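Local coordinates for protein cysteine synthase (Fusobacterium nucleatum subsp. nucleatum, PDB 5Z5C) that produces hydrogen sulfide, probably from L-cysteine, using pyridoxal 5'-phosphate as its cofactor, at residues 48-53 with 79-84; 210-215 with 252-257; 278-283 with 298-303. All coordinates share one frame; numbering follows the deposited sequence.

Interaction 1: 48-53 with 79-84. With PLP (pyridoxal-5'-phosphate), chain G.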
ATOM      1  N   SER B  48      -4.390   4.222  -2.339  1.00 30.32           N
ATOM      2  CA  SER B  48      -4.592   5.318  -3.300  1.00 30.50           C
ATOM      3  C   SER B  48      -5.028   6.638  -2.697  1.00 30.80           C
ATOM      4  O   SER B  48      -5.656   6.685  -1.648  1.00 30.37           O
ATOM      5  CB  SER B  48      -5.605   4.943  -4.418  1.00 31.00           C
ATOM      6  OG  SER B  48      -6.953   5.276  -4.116  1.00 31.49           O
ATOM      7  N   ILE B  49      -4.790   7.709  -3.460  1.00 30.80           N
ATOM      8  CA  ILE B  49      -5.366   9.018  -3.144  1.00 31.42           C
ATOM      9  C   ILE B  49      -6.897   9.000  -2.934  1.00 31.96           C
ATOM     10  O   ILE B  49      -7.422   9.812  -2.166  1.00 32.60           O
ATOM     11  CB  ILE B  49      -4.964  10.061  -4.232  1.00 31.70           C
ATOM     12  CG1 ILE B  49      -5.140  11.523  -3.748  1.00 32.22           C
ATOM     13  CG2 ILE B  49      -5.722   9.825  -5.516  1.00 31.99           C
ATOM     14  CD1 ILE B  49      -4.635  12.549  -4.768  1.00 32.21           C
ATOM     15  N   LYS B  50      -7.598   8.082  -3.589  1.00 32.13           N
ATOM     16  CA  LYS B  50      -9.055   7.994  -3.482  1.00 32.99           C
ATOM     17  C   LYS B  50      -9.557   7.708  -2.064  1.00 33.12           C
ATOM     18  O   LYS B  50     -10.702   8.086  -1.722  1.00 32.96           O
ATOM     19  CB  LYS B  50      -9.642   6.968  -4.440  1.00 33.66           C
ATOM     20  CG  LYS B  50      -9.276   7.182  -5.907  1.00 33.83           C
ATOM     21  CD  LYS B  50      -9.797   8.490  -6.452  1.00 34.08           C
ATOM     22  CE  LYS B  50      -9.061   8.815  -7.718  1.00 34.83           C
ATOM     23  NZ  LYS B  50      -9.488   7.946  -8.845  1.00 35.59           N
ATOM     24  N   ASP B  51      -8.696   7.120  -1.231  1.00 32.39           N
ATOM     25  CA  ASP B  51      -9.021   6.936   0.185  1.00 32.97           C
ATOM     26  C   ASP B  51      -9.293   8.267   0.910  1.00 33.13           C
ATOM     27  O   ASP B  51     -10.179   8.311   1.746  1.00 33.52           O
ATOM     28  CB  ASP B  51      -7.903   6.211   0.939  1.00 32.68           C
ATOM     29  CG  ASP B  51      -7.700   4.780   0.468  1.00 32.49           C
ATOM     30  OD1 ASP B  51      -8.696   4.030   0.392  1.00 32.57           O
ATOM     31  OD2 ASP B  51      -6.542   4.410   0.192  1.00 30.90           O
ATOM     32  N   ARG B  52      -8.526   9.318   0.603  1.00 32.74           N
ATOM     33  CA  ARG B  52      -8.716  10.629   1.214  1.00 33.46           C
ATOM     34  C   ARG B  52     -10.120  11.163   0.866  1.00 35.01           C
ATOM     35  O   ARG B  52     -10.823  11.689   1.704  1.00 35.04           O
ATOM     36  CB  ARG B  52      -7.728  11.640   0.674  1.00 32.84           C
ATOM     37  CG  ARG B  52      -6.277  11.375   1.042  1.00 32.06           C
ATOM     38  CD  ARG B  52      -5.411  12.369   0.329  1.00 31.83           C
ATOM     39  NE  ARG B  52      -4.014  12.281   0.671  1.00 31.46           N
ATOM     40  CZ  ARG B  52      -3.406  13.069   1.537  1.00 31.51           C
ATOM     41  NH1 ARG B  52      -4.116  13.884   2.312  1.00 32.29           N
ATOM     42  NH2 ARG B  52      -2.100  12.993   1.683  1.00 31.10           N
ATOM     43  N   MET B  53     -10.486  10.959  -0.393  1.00 36.45           N
ATOM     44  CA  MET B  53     -11.701  11.441  -0.984  1.00 37.55           C
ATOM     45  C   MET B  53     -12.917  10.673  -0.467  1.00 37.99           C
ATOM     46  O   MET B  53     -13.907  11.292  -0.131  1.00 38.29           O
ATOM     47  CB  MET B  53     -11.605  11.306  -2.498  1.00 38.91           C
ATOM     48  CG  MET B  53     -12.732  11.984  -3.240  1.00 41.97           C
ATOM     49  SD  MET B  53     -14.153  10.941  -3.590  1.00 45.81           S
ATOM     50  CE  MET B  53     -13.578  10.101  -5.064  1.00 46.15           C
ATOM     51  N   GLY B  79     -12.275   1.141 -10.665  1.00 44.18           N
ATOM     52  CA  GLY B  79     -10.937   1.524 -10.239  1.00 42.18           C
ATOM     53  C   GLY B  79     -10.781   1.779  -8.744  1.00 40.39           C
ATOM     54  O   GLY B  79     -11.457   1.171  -7.917  1.00 39.96           O
ATOM     55  N   ASN B  80      -9.853   2.680  -8.425  1.00 38.64           N
ATOM     56  CA  ASN B  80      -9.533   3.081  -7.034  1.00 37.45           C
ATOM     57  C   ASN B  80     -10.711   3.662  -6.218  1.00 37.71           C
ATOM     58  O   ASN B  80     -10.728   3.576  -5.000  1.00 37.40           O
ATOM     59  CB  ASN B  80      -8.369   4.067  -7.049  1.00 36.08           C
ATOM     60  CG  ASN B  80      -7.018   3.394  -7.251  1.00 35.44           C
ATOM     61  OD1 ASN B  80      -6.778   2.290  -6.756  1.00 34.70           O
ATOM     62  ND2 ASN B  80      -6.112   4.070  -7.964  1.00 34.18           N
ATOM     63  N   THR B  81     -11.692   4.268  -6.876  1.00 38.27           N
ATOM     64  CA  THR B  81     -12.886   4.774  -6.169  1.00 39.04           C
ATOM     65  C   THR B  81     -13.772   3.657  -5.598  1.00 38.92           C
ATOM     66  O   THR B  81     -14.204   3.740  -4.457  1.00 38.35           O
ATOM     67  CB  THR B  81     -13.711   5.680  -7.106  1.00 40.23           C
ATOM     68  OG1 THR B  81     -12.889   6.772  -7.510  1.00 40.24           O
ATOM     69  CG2 THR B  81     -14.935   6.210  -6.412  1.00 41.69           C
ATOM     70  N   GLY B  82     -14.007   2.613  -6.388  1.00 38.73           N
ATOM     71  CA  GLY B  82     -14.747   1.479  -5.914  1.00 40.19           C
ATOM     72  C   GLY B  82     -14.019   0.838  -4.747  1.00 39.37           C
ATOM     73  O   GLY B  82     -14.641   0.499  -3.741  1.00 39.41           O
ATOM     74  N   ILE B  83     -12.689   0.719  -4.886  1.00 37.82           N
ATOM     75  CA  ILE B  83     -11.876   0.086  -3.851  1.00 36.95           C
ATOM     76  C   ILE B  83     -12.010   0.890  -2.545  1.00 36.00           C
ATOM     77  O   ILE B  83     -12.312   0.327  -1.515  1.00 36.31           O
ATOM     78  CB  ILE B  83     -10.392  -0.073  -4.289  1.00 36.61           C
ATOM     79  CG1 ILE B  83     -10.260  -1.063  -5.457  1.00 37.29           C
ATOM     80  CG2 ILE B  83      -9.545  -0.588  -3.144  1.00 36.11           C
ATOM     81  CD1 ILE B  83      -8.896  -1.058  -6.162  1.00 36.60           C
ATOM     82  N   ALA B  84     -11.862   2.200  -2.630  1.00 35.35           N
ATOM     83  CA  ALA B  84     -11.871   3.090  -1.472  1.00 35.23           C
ATOM     84  C   ALA B  84     -13.222   3.189  -0.723  1.00 36.20           C
ATOM     85  O   ALA B  84     -13.268   3.156   0.515  1.00 35.28           O
ATOM     86  CB  ALA B  84     -11.411   4.470  -1.908  1.00 34.55           C
TER
HETATM   87  N1  PLP G 401      -4.781   8.150 -11.122  1.00 34.81           N
HETATM   88  C2  PLP G 401      -5.354   7.080 -10.526  1.00 34.42           C
HETATM   89  C2A PLP G 401      -4.607   5.792 -10.314  1.00 33.95           C
HETATM   90  C3  PLP G 401      -6.750   7.178 -10.065  1.00 34.88           C
HETATM   91  O3  PLP G 401      -7.359   6.131  -9.472  1.00 34.90           O
HETATM   92  C4  PLP G 401      -7.485   8.439 -10.283  1.00 35.71           C
HETATM   93  C4A PLP G 401      -8.891   8.569  -9.843  1.00 35.93           C
HETATM   94  C5  PLP G 401      -6.754   9.538 -10.943  1.00 35.31           C
HETATM   95  C6  PLP G 401      -5.433   9.321 -11.331  1.00 35.08           C
HETATM   96  C5A PLP G 401      -7.463  10.854 -11.190  1.00 36.43           C
HETATM   97  O4P PLP G 401      -7.841  11.530  -9.981  1.00 36.57           O
HETATM   98  P   PLP G 401      -9.194  12.403  -9.863  1.00 35.96           P
HETATM   99  O1P PLP G 401     -10.310  11.401  -9.937  1.00 36.20           O
HETATM  100  O2P PLP G 401      -9.049  13.135  -8.553  1.00 35.61           O
HETATM  101  O3P PLP G 401      -9.100  13.345 -11.047  1.00 36.40           O
HETATM  102  O   HOH W   1      -8.105   2.869  -3.637  1.00 29.70           O
HETATM  103  O   HOH W   2     -11.233   5.178  -9.420  1.00 44.62           O
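The internal aldimine of the pyridoxal-phosphate pocket lies where Lys-50 of helix 50-57 crosses Asn-80, in the first turn of helix 80-91. Lys-50 NZ is covalently joined to C4A of the cofactor at 1.3 Å. Lys-50 CG, beside the backbone N (chi1 -56°), lies 3.4 Å from Asn-80 CB, the two side chains crossing at about a right angle; bends at chi2 and chi4 take NZ to C4A. Asn-80 ND2 reaches past this crossing and donates to the cofactor O3 at 2.8 Å, N-H...O 153°. ND2 also bonds to Asp-303 OD2, so two acceptors fix the rotation of the amide. Ser-48 CB rests 3.5 Å from Asn-80 CG. A water shared by Ser-48 OG (2.7 Å) and Asn-80 O has more acceptors nearby than protons, so its bonds cannot all be made at once. A second water accepts from Thr-81 N at 2.7 Å, with a long, weak bond from Lys-50 NZ. Thr-81 OG1, beside Lys-50 CD, is bonded to Gln-151. Farther from the cofactor, Ala-84 CB packs against Lys-50 O and, at 3.6 Å, Asp-51 OD1, whose hydrogen bond goes to Thr-46 OG1. Ser-48 and Asp-51 form a capping box: Lys-50 N donates to Ser-48 OG at 2.9 Å, and a weaker bond runs from Ser-48 N to Asp-51 OD2. No direct hydrogen bond joins the two segments; packing, water and cofactor do. A Schiff-base lysine beside an asparagine bonded to O3 is typical of the cysteine synthase active site of fold type II enzymes.

Interaction 2: 210-215 with 252-257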
ATOM      1  N   CYS B 210      -2.343  22.941 -14.024  1.00 41.50           N
ATOM      2  CA  CYS B 210      -2.555  22.352 -15.332  1.00 43.10           C
ATOM      3  C   CYS B 210      -3.146  20.951 -15.195  1.00 43.31           C
ATOM      4  O   CYS B 210      -2.501  20.062 -14.585  1.00 43.17           O
ATOM      5  CB  CYS B 210      -1.235  22.295 -16.112  1.00 43.30           C
ATOM      6  SG  CYS B 210      -0.508  23.905 -16.509  1.00 45.75           S
ATOM      7  N   PRO B 211      -4.364  20.731 -15.739  1.00 43.43           N
ATOM      8  CA  PRO B 211      -4.915  19.390 -15.724  1.00 42.66           C
ATOM      9  C   PRO B 211      -4.294  18.594 -16.832  1.00 42.43           C
ATOM     10  O   PRO B 211      -3.864  19.166 -17.867  1.00 43.09           O
ATOM     11  CB  PRO B 211      -6.413  19.613 -15.954  1.00 43.69           C
ATOM     12  CG  PRO B 211      -6.467  20.851 -16.816  1.00 44.17           C
ATOM     13  CD  PRO B 211      -5.269  21.683 -16.423  1.00 44.22           C
ATOM     14  N   LEU B 212      -4.234  17.277 -16.637  1.00 40.66           N
ATOM     15  CA  LEU B 212      -3.544  16.429 -17.568  1.00 39.94           C
ATOM     16  C   LEU B 212      -4.504  15.434 -18.175  1.00 40.12           C
ATOM     17  O   LEU B 212      -5.410  14.948 -17.513  1.00 38.97           O
ATOM     18  CB  LEU B 212      -2.345  15.764 -16.870  1.00 40.31           C
ATOM     19  CG  LEU B 212      -1.525  14.719 -17.644  1.00 40.34           C
ATOM     20  CD1 LEU B 212      -0.123  14.625 -17.103  1.00 40.55           C
ATOM     21  CD2 LEU B 212      -2.198  13.341 -17.614  1.00 40.44           C
ATOM     22  N   GLU B 213      -4.295  15.144 -19.452  1.00 40.24           N
ATOM     23  CA  GLU B 213      -5.083  14.160 -20.191  1.00 40.98           C
ATOM     24  C   GLU B 213      -4.098  13.294 -20.979  1.00 39.85           C
ATOM     25  O   GLU B 213      -2.965  13.701 -21.167  1.00 40.19           O
ATOM     26  CB  GLU B 213      -6.070  14.873 -21.162  1.00 42.73           C
ATOM     27  CG  GLU B 213      -5.369  15.463 -22.399  1.00 43.28           C
ATOM     28  CD  GLU B 213      -6.184  16.431 -23.251  1.00 44.31           C
ATOM     29  OE1 GLU B 213      -7.419  16.498 -23.083  1.00 44.65           O
ATOM     30  OE2 GLU B 213      -5.584  17.114 -24.109  1.00 43.40           O
ATOM     31  N   PRO B 214      -4.516  12.117 -21.442  1.00 39.50           N
ATOM     32  CA  PRO B 214      -3.728  11.364 -22.416  1.00 40.05           C
ATOM     33  C   PRO B 214      -3.847  11.937 -23.842  1.00 41.94           C
ATOM     34  O   PRO B 214      -4.931  12.225 -24.309  1.00 40.92           O
ATOM     35  CB  PRO B 214      -4.343   9.964 -22.383  1.00 40.12           C
ATOM     36  CG  PRO B 214      -5.596  10.078 -21.622  1.00 40.19           C
ATOM     37  CD  PRO B 214      -5.793  11.482 -21.149  1.00 39.62           C
ATOM     38  N   LEU B 215      -2.723  12.097 -24.521  1.00 44.24           N
ATOM     39  CA  LEU B 215      -2.684  12.462 -25.947  1.00 45.48           C
ATOM     40  C   LEU B 215      -3.469  11.491 -26.851  1.00 46.70           C
ATOM     41  O   LEU B 215      -4.032  11.918 -27.872  1.00 47.56           O
ATOM     42  CB  LEU B 215      -1.231  12.515 -26.382  1.00 46.70           C
ATOM     43  CG  LEU B 215      -0.881  13.181 -27.708  1.00 48.25           C
ATOM     44  CD1 LEU B 215      -1.365  14.628 -27.740  1.00 48.08           C
ATOM     45  CD2 LEU B 215       0.628  13.116 -27.909  1.00 48.32           C
ATOM     46  N   VAL B 252      -2.239  19.885 -20.232  1.00 44.01           N
ATOM     47  CA  VAL B 252      -1.020  19.163 -20.678  1.00 42.75           C
ATOM     48  C   VAL B 252      -1.436  17.741 -21.118  1.00 42.25           C
ATOM     49  O   VAL B 252      -2.330  17.110 -20.509  1.00 40.85           O
ATOM     50  CB  VAL B 252       0.139  19.105 -19.617  1.00 43.30           C
ATOM     51  CG1 VAL B 252       0.506  20.509 -19.147  1.00 43.39           C
ATOM     52  CG2 VAL B 252      -0.191  18.236 -18.431  1.00 43.77           C
ATOM     53  N   SER B 253      -0.839  17.287 -22.218  1.00 41.62           N
ATOM     54  CA  SER B 253      -1.190  16.035 -22.872  1.00 42.41           C
ATOM     55  C   SER B 253       0.022  15.150 -22.853  1.00 41.75           C
ATOM     56  O   SER B 253       1.112  15.626 -23.192  1.00 40.67           O
ATOM     57  CB  SER B 253      -1.542  16.292 -24.325  1.00 44.42           C
ATOM     58  OG  SER B 253      -2.748  17.025 -24.420  1.00 46.78           O
ATOM     59  N   VAL B 254      -0.139  13.891 -22.422  1.00 40.72           N
ATOM     60  CA  VAL B 254       0.988  12.940 -22.401  1.00 40.14           C
ATOM     61  C   VAL B 254       0.578  11.649 -23.097  1.00 40.09           C
ATOM     62  O   VAL B 254      -0.548  11.157 -22.912  1.00 38.83           O
ATOM     63  CB  VAL B 254       1.453  12.619 -20.964  1.00 40.22           C
ATOM     64  CG1 VAL B 254       2.612  11.625 -20.954  1.00 39.93           C
ATOM     65  CG2 VAL B 254       1.821  13.900 -20.216  1.00 40.13           C
ATOM     66  N   ASP B 255       1.480  11.109 -23.916  1.00 39.62           N
ATOM     67  CA  ASP B 255       1.193   9.858 -24.593  1.00 40.63           C
ATOM     68  C   ASP B 255       1.315   8.693 -23.584  1.00 39.74           C
ATOM     69  O   ASP B 255       2.278   8.645 -22.800  1.00 38.84           O
ATOM     70  CB  ASP B 255       2.130   9.635 -25.780  1.00 41.88           C
ATOM     71  CG  ASP B 255       1.825   8.338 -26.506  1.00 43.34           C
ATOM     72  OD1 ASP B 255       2.263   7.259 -26.035  1.00 45.19           O
ATOM     73  OD2 ASP B 255       1.115   8.377 -27.512  1.00 45.82           O
ATOM     74  N   ASP B 256       0.371   7.753 -23.635  1.00 39.58           N
ATOM     75  CA  ASP B 256       0.328   6.668 -22.645  1.00 39.25           C
ATOM     76  C   ASP B 256       1.620   5.794 -22.585  1.00 38.92           C
ATOM     77  O   ASP B 256       2.027   5.341 -21.516  1.00 38.64           O
ATOM     78  CB  ASP B 256      -0.982   5.881 -22.722  1.00 39.57           C
ATOM     79  CG  ASP B 256      -1.147   5.037 -23.981  1.00 39.82           C
ATOM     80  OD1 ASP B 256      -0.239   4.988 -24.793  1.00 39.75           O
ATOM     81  OD2 ASP B 256      -2.177   4.379 -24.116  1.00 39.73           O
ATOM     82  N   GLY B 257       2.317   5.674 -23.710  1.00 38.93           N
ATOM     83  CA  GLY B 257       3.616   4.969 -23.778  1.00 38.28           C
ATOM     84  C   GLY B 257       4.693   5.666 -22.978  1.00 37.01           C
ATOM     85  O   GLY B 257       5.455   5.017 -22.266  1.00 36.23           O
TER
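Glu-213 sets CG between its own backbone N and carbonyl carbon (chi1 74°) and runs extended beyond it, while Ser-253 holds OG beside its backbone N (chi1 -68°); OE2 and OG thereby meet at 2.9 Å, in a weak bond given by the hydroxyl. The strands beneath, 210-214 and 252-254, are parallel neighbours. Val-252 N donates to Pro-211 O at 3.0 Å, Val-252 O accepts from Glu-213 N, and Val-254 N donates to Glu-213 O at 3.1 Å. Past the strand end, Leu-215 N reaches Val-254 O at 2.9 Å from well above the carbonyl plane, 61° out of it. On the face away from Glu-213 and Ser-253, Leu-212 CB lies 3.6 Å from Val-252 CG2, and its CD1 touches Val-254 CG2 at 3.7 Å; helix 275-288 packs on Leu-212 and Val-254. Asp-255 then caps helix 256-263, its OD1 accepting from Gly-257 N at 2.8 Å. This strand pair is thus apolar on the helix side and carries the Glu-213/Ser-253 pair on the other; Glu-213 OE1 also accepts from Ser-221 N. Donors at both oxygens, though the one from Ser-253 is weak, would probably favour the ionised form of this buried carboxylate.

Interaction 3: 278-283 with 298-303. With PLP (pyridoxal-5'-phosphate), chain G.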
ATOM      1  N   GLY B 278       3.348   8.026 -13.642  1.00 29.56           N
ATOM      2  CA  GLY B 278       4.369   8.261 -14.667  1.00 29.75           C
ATOM      3  C   GLY B 278       3.914   9.399 -15.563  1.00 30.27           C
ATOM      4  O   GLY B 278       4.708  10.239 -15.932  1.00 30.28           O
ATOM      5  N   ALA B 279       2.608   9.411 -15.862  1.00 30.94           N
ATOM      6  CA  ALA B 279       1.955  10.466 -16.623  1.00 31.87           C
ATOM      7  C   ALA B 279       2.144  11.814 -15.965  1.00 32.22           C
ATOM      8  O   ALA B 279       2.622  12.763 -16.607  1.00 32.39           O
ATOM      9  CB  ALA B 279       0.456  10.174 -16.798  1.00 31.96           C
ATOM     10  N   ASN B 280       1.812  11.888 -14.677  1.00 32.25           N
ATOM     11  CA  ASN B 280       2.011  13.117 -13.881  1.00 32.17           C
ATOM     12  C   ASN B 280       3.443  13.617 -13.842  1.00 31.81           C
ATOM     13  O   ASN B 280       3.658  14.826 -13.820  1.00 32.49           O
ATOM     14  CB  ASN B 280       1.485  12.931 -12.427  1.00 32.34           C
ATOM     15  CG  ASN B 280      -0.024  12.917 -12.367  1.00 33.12           C
ATOM     16  OD1 ASN B 280      -0.665  13.262 -13.349  1.00 34.69           O
ATOM     17  ND2 ASN B 280      -0.604  12.524 -11.230  1.00 32.92           N
ATOM     18  N   PHE B 281       4.416  12.714 -13.771  1.00 31.20           N
ATOM     19  CA  PHE B 281       5.799  13.102 -13.744  1.00 31.36           C
ATOM     20  C   PHE B 281       6.183  13.831 -15.055  1.00 31.53           C
ATOM     21  O   PHE B 281       6.802  14.917 -15.011  1.00 30.28           O
ATOM     22  CB  PHE B 281       6.712  11.888 -13.547  1.00 31.74           C
ATOM     23  CG  PHE B 281       8.155  12.257 -13.300  1.00 32.14           C
ATOM     24  CD1 PHE B 281       9.036  12.500 -14.386  1.00 33.03           C
ATOM     25  CD2 PHE B 281       8.636  12.380 -12.017  1.00 32.19           C
ATOM     26  CE1 PHE B 281      10.362  12.840 -14.161  1.00 33.14           C
ATOM     27  CE2 PHE B 281       9.959  12.729 -11.784  1.00 32.36           C
ATOM     28  CZ  PHE B 281      10.829  12.931 -12.849  1.00 32.96           C
ATOM     29  N   ILE B 282       5.800  13.210 -16.182  1.00 32.14           N
ATOM     30  CA  ILE B 282       6.044  13.751 -17.518  1.00 32.97           C
ATOM     31  C   ILE B 282       5.312  15.074 -17.615  1.00 33.30           C
ATOM     32  O   ILE B 282       5.892  16.070 -18.032  1.00 33.24           O
ATOM     33  CB  ILE B 282       5.559  12.804 -18.650  1.00 33.78           C
ATOM     34  CG1 ILE B 282       6.426  11.531 -18.779  1.00 33.95           C
ATOM     35  CG2 ILE B 282       5.466  13.556 -19.944  1.00 34.35           C
ATOM     36  CD1 ILE B 282       7.925  11.768 -18.804  1.00 34.12           C
ATOM     37  N   GLY B 283       4.047  15.079 -17.191  1.00 33.36           N
ATOM     38  CA  GLY B 283       3.248  16.295 -17.073  1.00 33.81           C
ATOM     39  C   GLY B 283       3.956  17.435 -16.401  1.00 34.19           C
ATOM     40  O   GLY B 283       4.060  18.544 -16.951  1.00 34.72           O
ATOM     41  N   VAL B 298       4.990  20.799  -8.498  1.00 31.94           N
ATOM     42  CA  VAL B 298       4.474  19.717  -7.642  1.00 30.98           C
ATOM     43  C   VAL B 298       3.532  18.815  -8.428  1.00 30.32           C
ATOM     44  O   VAL B 298       2.746  19.272  -9.264  1.00 29.97           O
ATOM     45  CB  VAL B 298       3.729  20.284  -6.436  1.00 31.49           C
ATOM     46  CG1 VAL B 298       3.322  19.151  -5.496  1.00 31.54           C
ATOM     47  CG2 VAL B 298       4.625  21.254  -5.710  1.00 32.08           C
ATOM     48  N   THR B 299       3.607  17.523  -8.171  1.00 29.36           N
ATOM     49  CA  THR B 299       2.550  16.657  -8.624  1.00 29.29           C
ATOM     50  C   THR B 299       2.220  15.561  -7.569  1.00 28.92           C
ATOM     51  O   THR B 299       2.656  15.667  -6.440  1.00 28.49           O
ATOM     52  CB  THR B 299       2.879  16.130 -10.016  1.00 29.21           C
ATOM     53  OG1 THR B 299       1.748  15.446 -10.529  1.00 29.48           O
ATOM     54  CG2 THR B 299       4.140  15.243 -10.026  1.00 29.41           C
ATOM     55  N   VAL B 300       1.426  14.578  -7.953  1.00 29.02           N
ATOM     56  CA  VAL B 300       1.079  13.447  -7.107  1.00 29.34           C
ATOM     57  C   VAL B 300       1.250  12.126  -7.854  1.00 28.82           C
ATOM     58  O   VAL B 300       1.115  12.066  -9.077  1.00 29.04           O
ATOM     59  CB  VAL B 300      -0.376  13.531  -6.536  1.00 29.56           C
ATOM     60  CG1 VAL B 300      -0.621  14.871  -5.840  1.00 29.90           C
ATOM     61  CG2 VAL B 300      -1.398  13.300  -7.633  1.00 30.08           C
ATOM     62  N   PHE B 301       1.589  11.097  -7.093  1.00 28.07           N
ATOM     63  CA  PHE B 301       1.582   9.734  -7.526  1.00 28.18           C
ATOM     64  C   PHE B 301       0.367   9.073  -6.889  1.00 28.75           C
ATOM     65  O   PHE B 301       0.377   8.751  -5.711  1.00 28.23           O
ATOM     66  CB  PHE B 301       2.857   9.017  -7.037  1.00 28.04           C
ATOM     67  CG  PHE B 301       4.172   9.485  -7.672  1.00 27.40           C
ATOM     68  CD1 PHE B 301       4.195  10.207  -8.862  1.00 27.82           C
ATOM     69  CD2 PHE B 301       5.398   9.131  -7.084  1.00 27.62           C
ATOM     70  CE1 PHE B 301       5.415  10.556  -9.463  1.00 27.47           C
ATOM     71  CE2 PHE B 301       6.608   9.501  -7.649  1.00 26.92           C
ATOM     72  CZ  PHE B 301       6.601  10.220  -8.847  1.00 27.36           C
ATOM     73  N   PRO B 302      -0.704   8.881  -7.643  1.00 29.26           N
ATOM     74  CA  PRO B 302      -1.958   8.475  -6.982  1.00 29.46           C
ATOM     75  C   PRO B 302      -2.057   7.055  -6.429  1.00 29.19           C
ATOM     76  O   PRO B 302      -2.864   6.818  -5.532  1.00 28.63           O
ATOM     77  CB  PRO B 302      -2.992   8.655  -8.087  1.00 30.31           C
ATOM     78  CG  PRO B 302      -2.390   9.654  -9.012  1.00 30.02           C
ATOM     79  CD  PRO B 302      -0.947   9.300  -9.034  1.00 29.69           C
ATOM     80  N   ASP B 303      -1.288   6.120  -6.973  1.00 29.09           N
ATOM     81  CA  ASP B 303      -1.296   4.750  -6.478  1.00 29.37           C
ATOM     82  C   ASP B 303       0.013   3.998  -6.762  1.00 29.30           C
ATOM     83  O   ASP B 303       0.918   4.545  -7.439  1.00 28.38           O
ATOM     84  CB  ASP B 303      -2.564   3.999  -6.910  1.00 30.29           C
ATOM     85  CG  ASP B 303      -2.588   3.602  -8.367  1.00 30.84           C
ATOM     86  OD1 ASP B 303      -1.645   3.995  -9.116  1.00 30.55           O
ATOM     87  OD2 ASP B 303      -3.566   2.906  -8.768  1.00 31.79           O
TER
HETATM   88  N1  PLP G 401      -4.781   8.150 -11.122  1.00 34.81           N
HETATM   89  C2  PLP G 401      -5.354   7.080 -10.526  1.00 34.42           C
HETATM   90  C2A PLP G 401      -4.607   5.792 -10.314  1.00 33.95           C
HETATM   91  C3  PLP G 401      -6.750   7.178 -10.065  1.00 34.88           C
HETATM   92  O3  PLP G 401      -7.359   6.131  -9.472  1.00 34.90           O
HETATM   93  C4  PLP G 401      -7.485   8.439 -10.283  1.00 35.71           C
HETATM   94  C4A PLP G 401      -8.891   8.569  -9.843  1.00 35.93           C
HETATM   95  C5  PLP G 401      -6.754   9.538 -10.943  1.00 35.31           C
HETATM   96  C6  PLP G 401      -5.433   9.321 -11.331  1.00 35.08           C
HETATM   97  C5A PLP G 401      -7.463  10.854 -11.190  1.00 36.43           C
HETATM   98  O4P PLP G 401      -7.841  11.530  -9.981  1.00 36.57           O
HETATM   99  P   PLP G 401      -9.194  12.403  -9.863  1.00 35.96           P
HETATM  100  O1P PLP G 401     -10.310  11.401  -9.937  1.00 36.20           O
HETATM  101  O2P PLP G 401      -9.049  13.135  -8.553  1.00 35.61           O
HETATM  102  O3P PLP G 401      -9.100  13.345 -11.047  1.00 36.40           O
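Asn-280 projects from helix 275-288 onto the loop 299-303, and each atom beyond its backbone finds a partner. CB lies 3.2 Å from Thr-299 OG1, with Val-300 O at 3.5 Å. CG is 3.6 Å from each of those oxygens. At the tip, ND2 donates to Val-300 O at 2.8 Å in a nearly straight bond, N-H...O 169°. The acceptor lies close to the amide plane of Asn-280, although the donor is tilted 29° from the carbonyl plane of Val-300. ND2 also has Val-300 CG2 beside it and Pro-302 CD at 3.9 Å. The other branch, OD1, accepts from Gly-186 N, so bonds at both ends fix the rotation of the amide and settle its flip. Thr-299 points OG1 away from its own backbone N (chi1 -171°), which brings the oxygen up to Asn-280 CB while it bonds to Val-184 O. One helical residue on, Phe-281 CD2 approaches the edge of the Phe-301 ring, 4.3 Å from CZ; Phe-27 meets Phe-281 in a separate edge-to-face pair. The loop then reaches the cofactor. Pro-302 lies over one face of the pyridine ring, CG 3.5 Å from N1 of the cofactor. Asp-303 OD2 lies 3.4 Å from the methyl carbon C2A, a packing contact, and is hydrogen-bonded to Tyr-308 OH. Asn-280 therefore ties helix 275-288 to the C-terminal ends of two adjacent parallel strands, 182-186 through Gly-186 and 297-298 through the loop that follows it, with Leu-212 of strand 210-214 touching its side chain and Ile-165 of helix 165-172 touching Val-300.

From the N terminus, interaction 1 closes first, bringing helix 80-91 back to helix 50-57 after strand 73-76. Interaction 2 follows, pairing edge strand 252-254 with 210-214 in the four-stranded sheet; interaction 3 comes last, folding the loop after strand 297-298 onto helix 275-288. The three are in series: none nests in or crosses another. In space, interactions 2 and 3 adjoin, Leu-212 CD1 lying 3.4 Å from Ala-279 O, whereas interactions 1 and 2 do not touch. Interactions 1 and 3 meet through Ile-49 N and Pro-302 O, 3.0 Å apart, and both reach the cofactor, which thus sits between helices 50-57 and 80-91 and the 302-303 loop.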